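Local coordinates for protein mini spindles (Drosophila melanogaster, PDB 5VJC) that probably binds tubulin through a TOG domain built of HEAT repeats and thereby promotes microtubule dynamics and mitotic spindle formation, at residues H140-I145 with R158-V163; N232-V237 with S258-R263. All coordinates share one frame; numbering follows the deposited sequence.

Interaction 1. Residues H140-I145 with R158-V163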
ATOM      1  N   HIS A 140       2.398   3.392   2.864  1.00 20.99           N
ATOM      2  CA  HIS A 140       3.739   2.898   3.043  1.00 23.03           C
ATOM      3  C   HIS A 140       3.999   1.713   2.145  1.00 22.20           C
ATOM      4  O   HIS A 140       5.098   1.579   1.588  1.00 22.18           O
ATOM      5  CB  HIS A 140       3.981   2.532   4.511  1.00 21.72           C
ATOM      6  CG  HIS A 140       3.726   3.667   5.445  1.00 29.63           C
ATOM      7  ND1 HIS A 140       4.580   4.742   5.553  1.00 28.61           N
ATOM      8  CD2 HIS A 140       2.686   3.918   6.277  1.00 23.42           C
ATOM      9  CE1 HIS A 140       4.090   5.596   6.438  1.00 38.70           C
ATOM     10  NE2 HIS A 140       2.942   5.121   6.891  1.00 31.17           N
ATOM     11  N   LEU A 141       3.001   0.843   2.017  1.00 21.59           N
ATOM     12  CA  LEU A 141       3.108  -0.256   1.071  1.00 25.50           C
ATOM     13  C   LEU A 141       3.312   0.285  -0.343  1.00 22.26           C
ATOM     14  O   LEU A 141       4.202  -0.155  -1.052  1.00 20.82           O
ATOM     15  CB  LEU A 141       1.859  -1.132   1.124  1.00 22.23           C
ATOM     16  CG  LEU A 141       1.612  -2.146   0.017  1.00 21.58           C
ATOM     17  CD1 LEU A 141       2.593  -3.315   0.145  1.00 19.30           C
ATOM     18  CD2 LEU A 141       0.095  -2.629   0.057  1.00 16.45           C
ATOM     19  N   LEU A 142       2.495   1.264  -0.725  1.00 20.94           N
ATOM     20  CA  LEU A 142       2.543   1.811  -2.079  1.00 27.21           C
ATOM     21  C   LEU A 142       3.892   2.426  -2.437  1.00 26.50           C
ATOM     22  O   LEU A 142       4.268   2.444  -3.609  1.00 24.57           O
ATOM     23  CB  LEU A 142       1.445   2.846  -2.275  1.00 21.61           C
ATOM     24  CG  LEU A 142       0.147   2.251  -2.816  1.00 30.48           C
ATOM     25  CD1 LEU A 142      -1.006   3.185  -2.512  1.00 27.85           C
ATOM     26  CD2 LEU A 142       0.269   2.030  -4.327  1.00 26.05           C
ATOM     27  N   LEU A 143       4.608   2.928  -1.429  1.00 23.62           N
ATOM     28  CA  LEU A 143       5.959   3.451  -1.612  1.00 24.13           C
ATOM     29  C   LEU A 143       6.887   2.471  -2.298  1.00 27.05           C
ATOM     30  O   LEU A 143       7.806   2.878  -2.987  1.00 27.52           O
ATOM     31  CB  LEU A 143       6.581   3.849  -0.268  1.00 23.83           C
ATOM     32  CG  LEU A 143       6.173   5.226   0.259  1.00 33.41           C
ATOM     33  CD1 LEU A 143       6.973   5.527   1.514  1.00 41.08           C
ATOM     34  CD2 LEU A 143       6.384   6.328  -0.795  1.00 39.36           C
ATOM     35  N   LYS A 144       6.652   1.181  -2.093  1.00 26.55           N
ATOM     36  CA  LYS A 144       7.505   0.163  -2.681  1.00 24.73           C
ATOM     37  C   LYS A 144       7.046  -0.292  -4.083  1.00 25.06           C
ATOM     38  O   LYS A 144       7.701  -1.128  -4.704  1.00 26.85           O
ATOM     39  CB  LYS A 144       7.585  -1.054  -1.758  1.00 23.73           C
ATOM     40  CG  LYS A 144       7.930  -0.762  -0.303  1.00 29.64           C
ATOM     41  CD  LYS A 144       8.927   0.382  -0.134  1.00 31.25           C
ATOM     42  CE  LYS A 144      10.341  -0.045  -0.364  1.00 41.40           C
ATOM     43  NZ  LYS A 144      11.259   1.063   0.053  1.00 42.62           N
ATOM     44  N   ILE A 145       5.942   0.241  -4.592  1.00 22.49           N
ATOM     45  CA  ILE A 145       5.430  -0.296  -5.861  1.00 22.73           C
ATOM     46  C   ILE A 145       6.376   0.079  -7.006  1.00 26.71           C
ATOM     47  O   ILE A 145       6.384  -0.565  -8.060  1.00 26.17           O
ATOM     48  CB  ILE A 145       4.006   0.179  -6.194  1.00 22.36           C
ATOM     49  CG1 ILE A 145       3.332  -0.818  -7.148  1.00 19.45           C
ATOM     50  CG2 ILE A 145       4.013   1.591  -6.792  1.00 21.95           C
ATOM     51  CD1 ILE A 145       1.882  -0.495  -7.471  1.00 24.54           C
ATOM     52  N   ARG A 158       0.570  -7.607  -5.491  1.00 25.52           N
ATOM     53  CA  ARG A 158      -0.251  -8.746  -5.067  1.00 22.41           C
ATOM     54  C   ARG A 158      -0.984  -8.435  -3.749  1.00 22.67           C
ATOM     55  O   ARG A 158      -2.202  -8.668  -3.608  1.00 22.50           O
ATOM     56  CB  ARG A 158       0.631  -9.993  -4.923  1.00 26.71           C
ATOM     57  CG  ARG A 158      -0.061 -11.220  -4.362  1.00 33.92           C
ATOM     58  CD  ARG A 158      -0.798 -12.047  -5.408  1.00 40.29           C
ATOM     59  NE  ARG A 158      -1.189 -13.362  -4.891  1.00 42.99           N
ATOM     60  CZ  ARG A 158      -2.337 -13.615  -4.256  1.00 44.93           C
ATOM     61  NH1 ARG A 158      -3.231 -12.651  -4.059  1.00 40.89           N
ATOM     62  NH2 ARG A 158      -2.601 -14.844  -3.819  1.00 46.24           N
ATOM     63  N   VAL A 159      -0.239  -7.888  -2.796  1.00 22.89           N
ATOM     64  CA  VAL A 159      -0.811  -7.447  -1.517  1.00 19.77           C
ATOM     65  C   VAL A 159      -1.811  -6.321  -1.745  1.00 17.62           C
ATOM     66  O   VAL A 159      -2.902  -6.348  -1.211  1.00 19.58           O
ATOM     67  CB  VAL A 159       0.312  -6.973  -0.541  1.00 17.99           C
ATOM     68  CG1 VAL A 159      -0.287  -6.338   0.759  1.00 17.04           C
ATOM     69  CG2 VAL A 159       1.256  -8.127  -0.212  1.00 22.11           C
ATOM     70  N   LEU A 160      -1.439  -5.318  -2.536  1.00 17.39           N
ATOM     71  CA  LEU A 160      -2.353  -4.202  -2.763  1.00 21.25           C
ATOM     72  C   LEU A 160      -3.689  -4.698  -3.342  1.00 23.67           C
ATOM     73  O   LEU A 160      -4.781  -4.213  -2.984  1.00 20.36           O
ATOM     74  CB  LEU A 160      -1.727  -3.163  -3.694  1.00 21.45           C
ATOM     75  CG  LEU A 160      -2.498  -1.840  -3.815  1.00 28.25           C
ATOM     76  CD1 LEU A 160      -2.339  -0.961  -2.563  1.00 21.13           C
ATOM     77  CD2 LEU A 160      -2.080  -1.066  -5.048  1.00 21.94           C
ATOM     78  N   ARG A 161      -3.617  -5.721  -4.185  1.00 21.04           N
ATOM     79  CA  ARG A 161      -4.841  -6.190  -4.833  1.00 22.59           C
ATOM     80  C   ARG A 161      -5.646  -7.129  -3.951  1.00 23.22           C
ATOM     81  O   ARG A 161      -6.780  -7.469  -4.282  1.00 24.06           O
ATOM     82  CB  ARG A 161      -4.497  -6.832  -6.166  1.00 24.61           C
ATOM     83  CG  ARG A 161      -4.078  -5.756  -7.165  1.00 25.55           C
ATOM     84  CD  ARG A 161      -3.593  -6.335  -8.484  1.00 26.41           C
ATOM     85  NE  ARG A 161      -3.046  -5.278  -9.325  1.00 28.21           N
ATOM     86  CZ  ARG A 161      -2.684  -5.444 -10.595  1.00 31.91           C
ATOM     87  NH1 ARG A 161      -2.848  -6.624 -11.185  1.00 25.87           N
ATOM     88  NH2 ARG A 161      -2.192  -4.414 -11.280  1.00 30.52           N
ATOM     89  N   GLN A 162      -5.073  -7.492  -2.807  1.00 21.09           N
ATOM     90  CA  GLN A 162      -5.833  -8.095  -1.726  1.00 24.06           C
ATOM     91  C   GLN A 162      -6.438  -7.037  -0.801  1.00 21.83           C
ATOM     92  O   GLN A 162      -7.548  -7.201  -0.338  1.00 19.86           O
ATOM     93  CB  GLN A 162      -4.951  -9.018  -0.899  1.00 24.55           C
ATOM     94  CG  GLN A 162      -4.464 -10.241  -1.638  1.00 30.06           C
ATOM     95  CD  GLN A 162      -3.524 -11.015  -0.773  1.00 25.25           C
ATOM     96  OE1 GLN A 162      -2.469 -10.493  -0.361  1.00 26.12           O
ATOM     97  NE2 GLN A 162      -3.917 -12.241  -0.424  1.00 25.08           N
ATOM     98  N   VAL A 163      -5.682  -5.977  -0.515  1.00 23.98           N
ATOM     99  CA  VAL A 163      -6.166  -4.921   0.369  1.00 22.34           C
ATOM    100  C   VAL A 163      -7.497  -4.348  -0.113  1.00 24.26           C
ATOM    101  O   VAL A 163      -8.410  -4.112   0.695  1.00 22.18           O
ATOM    102  CB  VAL A 163      -5.137  -3.787   0.500  1.00 21.58           C
ATOM    103  CG1 VAL A 163      -5.719  -2.627   1.293  1.00 21.97           C
ATOM    104  CG2 VAL A 163      -3.864  -4.309   1.191  1.00 20.97           C
TER
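Leu141 reaches across to the helix 150-166 with one methyl, CD2, which lies 3.8 Å from CG1 of Val159 and 3.9 Å from CD1 of Leu160. A third neighbour, Val163, one helical turn beyond Val159, offers its CG2 to the same Leu141 CD2 at the looser distance of 4.4 Å. CG anti to the backbone N (chi1 166°) together with chi2 near 72° sets this CD2 against the partner helix. Leu160 works in the same way from the other side but uses both of its methyls: CD1 is shared between Leu141 and the CG of Leu142, while CD2 meets CD2 of Leu142 at 4.0 Å. The side chains of Leu142 and Leu160 cross at about a right angle, and no hydrogen bond joins the segments; the contact is apolar packing among buried residues. Beyond this first shell, on the helix 131-142, Phe137 touches Val159, Val138 touches Leu160, and Val163 meets both, while from the helix 105-124 Leu115 packs on Val159 and Phe119 on Val163. A type I beta turn from Leu142 to Ile145 leads the chain out, and Gln187 NE2 hydrogen-bonds the carbonyl O of Leu142. Two consecutive helices joined by a short connection and packed through aliphatic side chains, with the helices 105-124 and 185-202 from neighbouring parts of the array packing against them, are characteristic of the core of a HEAT-repeat TOG domain.

Interaction 2. Residues N232-V237 with S258-R263; sequences NCIVQV and SMLDER
Near the C-terminal end of this HEAT-repeat array, the helix 254-264 packs against the helix 224-241, their local axes 9.7 Å apart at closest approach and inclined at a crossing angle of -58°. Leu260 supplies the apolar link. Its CD1 comes within 3.9 Å of CG2 of Ile234 and also meets CG2 of Val235, while its CD2 borders that same Ile234 methyl. Ile234 directs CG1 elsewhere: with CG2 anti to the backbone N, this shorter branch meets the leucine, and the two side chains are roughly perpendicular. Val235 and Leu260 instead run antiparallel past one another. Farther out, Val235 CG2 lies 4.2 Å from CB of Arg263, whose chain, extended from CG to NE, passes obliquely across Asn232. There OD1 of Asn232 is 3.9 Å from NE of Arg263, with the amide and guanidinium planes 70° apart. Ile249 backs both Ile234 and Leu260, and Asn228 and Leu231 also touch Arg263. The chemistry is thus graded from a buried aliphatic centre to an exposed polar margin, where the asparagine oxygen may contribute a mild electrostatic attraction to the arginine but makes no hydrogen bond with it.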
ATOM      1  N   ASN A 232      -1.534   5.230 -21.704  1.00 43.17           N
ATOM      2  CA  ASN A 232      -2.316   4.002 -21.569  1.00 43.37           C
ATOM      3  C   ASN A 232      -3.464   4.188 -20.615  1.00 41.98           C
ATOM      4  O   ASN A 232      -4.547   3.629 -20.811  1.00 41.71           O
ATOM      5  CB  ASN A 232      -1.442   2.843 -21.106  1.00 44.39           C
ATOM      6  CG  ASN A 232      -0.570   2.315 -22.209  1.00 52.85           C
ATOM      7  OD1 ASN A 232      -0.893   2.465 -23.389  1.00 61.16           O
ATOM      8  ND2 ASN A 232       0.541   1.693 -21.844  1.00 51.87           N
ATOM      9  N   CYS A 233      -3.246   5.010 -19.596  1.00 38.97           N
ATOM     10  CA  CYS A 233      -4.269   5.203 -18.593  1.00 37.55           C
ATOM     11  C   CYS A 233      -5.409   6.072 -19.131  1.00 41.13           C
ATOM     12  O   CYS A 233      -6.580   5.780 -18.889  1.00 39.59           O
ATOM     13  CB  CYS A 233      -3.679   5.812 -17.319  1.00 32.68           C
ATOM     14  SG  CYS A 233      -4.869   5.804 -15.974  1.00 30.73           S
ATOM     15  N   ILE A 234      -5.074   7.124 -19.870  1.00 37.94           N
ATOM     16  CA  ILE A 234      -6.103   8.000 -20.427  1.00 41.98           C
ATOM     17  C   ILE A 234      -6.866   7.267 -21.532  1.00 38.29           C
ATOM     18  O   ILE A 234      -8.074   7.443 -21.669  1.00 39.28           O
ATOM     19  CB  ILE A 234      -5.499   9.319 -20.959  1.00 46.75           C
ATOM     20  CG1 ILE A 234      -4.965  10.141 -19.789  1.00 37.91           C
ATOM     21  CG2 ILE A 234      -6.543  10.149 -21.704  1.00 44.43           C
ATOM     22  CD1 ILE A 234      -6.011  10.443 -18.728  1.00 35.87           C
ATOM     23  N   VAL A 235      -6.164   6.422 -22.282  1.00 33.98           N
ATOM     24  CA  VAL A 235      -6.802   5.587 -23.296  1.00 42.23           C
ATOM     25  C   VAL A 235      -7.894   4.703 -22.674  1.00 42.38           C
ATOM     26  O   VAL A 235      -9.010   4.608 -23.188  1.00 39.11           O
ATOM     27  CB  VAL A 235      -5.771   4.691 -24.025  1.00 41.64           C
ATOM     28  CG1 VAL A 235      -6.463   3.535 -24.734  1.00 47.82           C
ATOM     29  CG2 VAL A 235      -4.950   5.512 -25.009  1.00 46.57           C
ATOM     30  N   GLN A 236      -7.569   4.077 -21.550  1.00 40.76           N
ATOM     31  CA  GLN A 236      -8.530   3.244 -20.850  1.00 36.70           C
ATOM     32  C   GLN A 236      -9.699   4.092 -20.394  1.00 37.91           C
ATOM     33  O   GLN A 236     -10.868   3.665 -20.469  1.00 38.62           O
ATOM     34  CB  GLN A 236      -7.862   2.536 -19.669  1.00 37.52           C
ATOM     35  CG  GLN A 236      -8.815   1.804 -18.771  1.00 32.41           C
ATOM     36  CD  GLN A 236      -9.537   0.669 -19.482  1.00 42.71           C
ATOM     37  OE1 GLN A 236      -8.915  -0.286 -19.945  1.00 41.28           O
ATOM     38  NE2 GLN A 236     -10.855   0.783 -19.583  1.00 35.36           N
ATOM     39  N   VAL A 237      -9.403   5.307 -19.943  1.00 32.26           N
ATOM     40  CA  VAL A 237     -10.475   6.221 -19.580  1.00 36.34           C
ATOM     41  C   VAL A 237     -11.321   6.511 -20.831  1.00 39.85           C
ATOM     42  O   VAL A 237     -12.549   6.607 -20.744  1.00 43.40           O
ATOM     43  CB  VAL A 237      -9.939   7.532 -18.968  1.00 38.58           C
ATOM     44  CG1 VAL A 237     -11.055   8.515 -18.762  1.00 32.71           C
ATOM     45  CG2 VAL A 237      -9.244   7.256 -17.632  1.00 36.78           C
ATOM     46  N   SER A 258      -1.616  13.984 -30.527  1.00 68.88           N
ATOM     47  CA  SER A 258      -1.177  13.091 -31.584  1.00 73.08           C
ATOM     48  C   SER A 258      -0.796  11.733 -30.993  1.00 70.93           C
ATOM     49  O   SER A 258      -1.231  10.697 -31.494  1.00 67.54           O
ATOM     50  CB  SER A 258      -0.004  13.706 -32.347  1.00 69.48           C
ATOM     51  OG  SER A 258       0.809  12.705 -32.916  1.00 65.30           O
ATOM     52  N   MET A 259       0.013  11.746 -29.932  1.00 90.64           N
ATOM     53  CA  MET A 259       0.419  10.516 -29.242  1.00 87.63           C
ATOM     54  C   MET A 259      -0.785   9.824 -28.595  1.00 84.94           C
ATOM     55  O   MET A 259      -0.924   8.602 -28.678  1.00 86.13           O
ATOM     56  CB  MET A 259       1.493  10.810 -28.187  1.00 83.98           C
ATOM     57  CG  MET A 259       2.909  10.897 -28.743  1.00 83.64           C
ATOM     58  SD  MET A 259       4.190  11.077 -27.476  1.00 90.70           S
ATOM     59  CE  MET A 259       3.895  12.743 -26.883  1.00 81.26           C
ATOM     60  N   LEU A 260      -1.657  10.609 -27.965  1.00 74.07           N
ATOM     61  CA  LEU A 260      -2.877  10.068 -27.371  1.00 69.90           C
ATOM     62  C   LEU A 260      -3.755   9.418 -28.427  1.00 72.33           C
ATOM     63  O   LEU A 260      -4.149   8.263 -28.290  1.00 70.15           O
ATOM     64  CB  LEU A 260      -3.668  11.157 -26.638  1.00 69.17           C
ATOM     65  CG  LEU A 260      -5.013  10.726 -26.029  1.00 64.45           C
ATOM     66  CD1 LEU A 260      -4.861   9.499 -25.134  1.00 56.84           C
ATOM     67  CD2 LEU A 260      -5.655  11.868 -25.253  1.00 56.22           C
ATOM     68  N   ASP A 261      -4.056  10.161 -29.486  1.00 90.72           N
ATOM     69  CA  ASP A 261      -4.968   9.654 -30.504  1.00 90.25           C
ATOM     70  C   ASP A 261      -4.347   8.465 -31.231  1.00 87.23           C
ATOM     71  O   ASP A 261      -5.021   7.469 -31.471  1.00 87.33           O
ATOM     72  CB  ASP A 261      -5.351  10.753 -31.497  1.00 92.28           C
ATOM     73  CG  ASP A 261      -6.731  10.539 -32.094  1.00 94.86           C
ATOM     74  OD1 ASP A 261      -7.727  10.914 -31.440  1.00 95.38           O
ATOM     75  OD2 ASP A 261      -6.820  10.002 -33.218  1.00 98.12           O
ATOM     76  N   GLU A 262      -3.058   8.541 -31.549  1.00 91.02           N
ATOM     77  CA  GLU A 262      -2.414   7.422 -32.237  1.00 92.43           C
ATOM     78  C   GLU A 262      -2.201   6.224 -31.300  1.00 92.83           C
ATOM     79  O   GLU A 262      -1.727   5.171 -31.734  1.00 92.91           O
ATOM     80  CB  GLU A 262      -1.083   7.850 -32.875  1.00 92.01           C
ATOM     81  CG  GLU A 262      -0.841   7.151 -34.222  1.00 91.02           C
ATOM     82  CD  GLU A 262       0.321   7.721 -35.024  1.00 93.30           C
ATOM     83  OE1 GLU A 262       0.712   8.884 -34.780  1.00 93.40           O
ATOM     84  OE2 GLU A 262       0.824   7.010 -35.925  1.00 94.27           O
ATOM     85  N   ARG A 263      -2.547   6.382 -30.020  1.00100.54           N
ATOM     86  CA  ARG A 263      -2.628   5.238 -29.109  1.00 93.40           C
ATOM     87  C   ARG A 263      -4.091   4.901 -28.834  1.00 89.55           C
ATOM     88  O   ARG A 263      -4.431   3.738 -28.629  1.00 90.20           O
ATOM     89  CB  ARG A 263      -1.866   5.502 -27.804  1.00 91.61           C
ATOM     90  CG  ARG A 263      -0.733   4.502 -27.580  1.00 92.67           C
ATOM     91  CD  ARG A 263       0.152   4.825 -26.378  1.00 88.63           C
ATOM     92  NE  ARG A 263       1.281   3.895 -26.310  1.00 92.68           N
ATOM     93  CZ  ARG A 263       2.523   4.192 -26.684  1.00 91.84           C
ATOM     94  NH1 ARG A 263       2.811   5.405 -27.138  1.00 88.41           N
ATOM     95  NH2 ARG A 263       3.483   3.276 -26.599  1.00 93.11           N
TER

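Followed from the N terminus, the chain first passes through the helices up to 105-124 and then reaches interaction 1, where 140-145 and 158-163 are brought together across only 12 intervening residues. The helices 169-178, 185-202 and 209-217 follow before interaction 2 closes a longer connection, of 20 residues, between 232-237 and 258-263. The two closures are in series, neither nested nor crossed. Interaction 1 sits about 3 Å from the centre of the chain, interaction 2 about 27 Å from it, and their centres are 26 Å apart. The helix 185-202 lies between them, touching Ile145 and Leu160 on the segments of interaction 1 and, on the helix 224-241, Cys233 and Val237, neither of which touches 258-263.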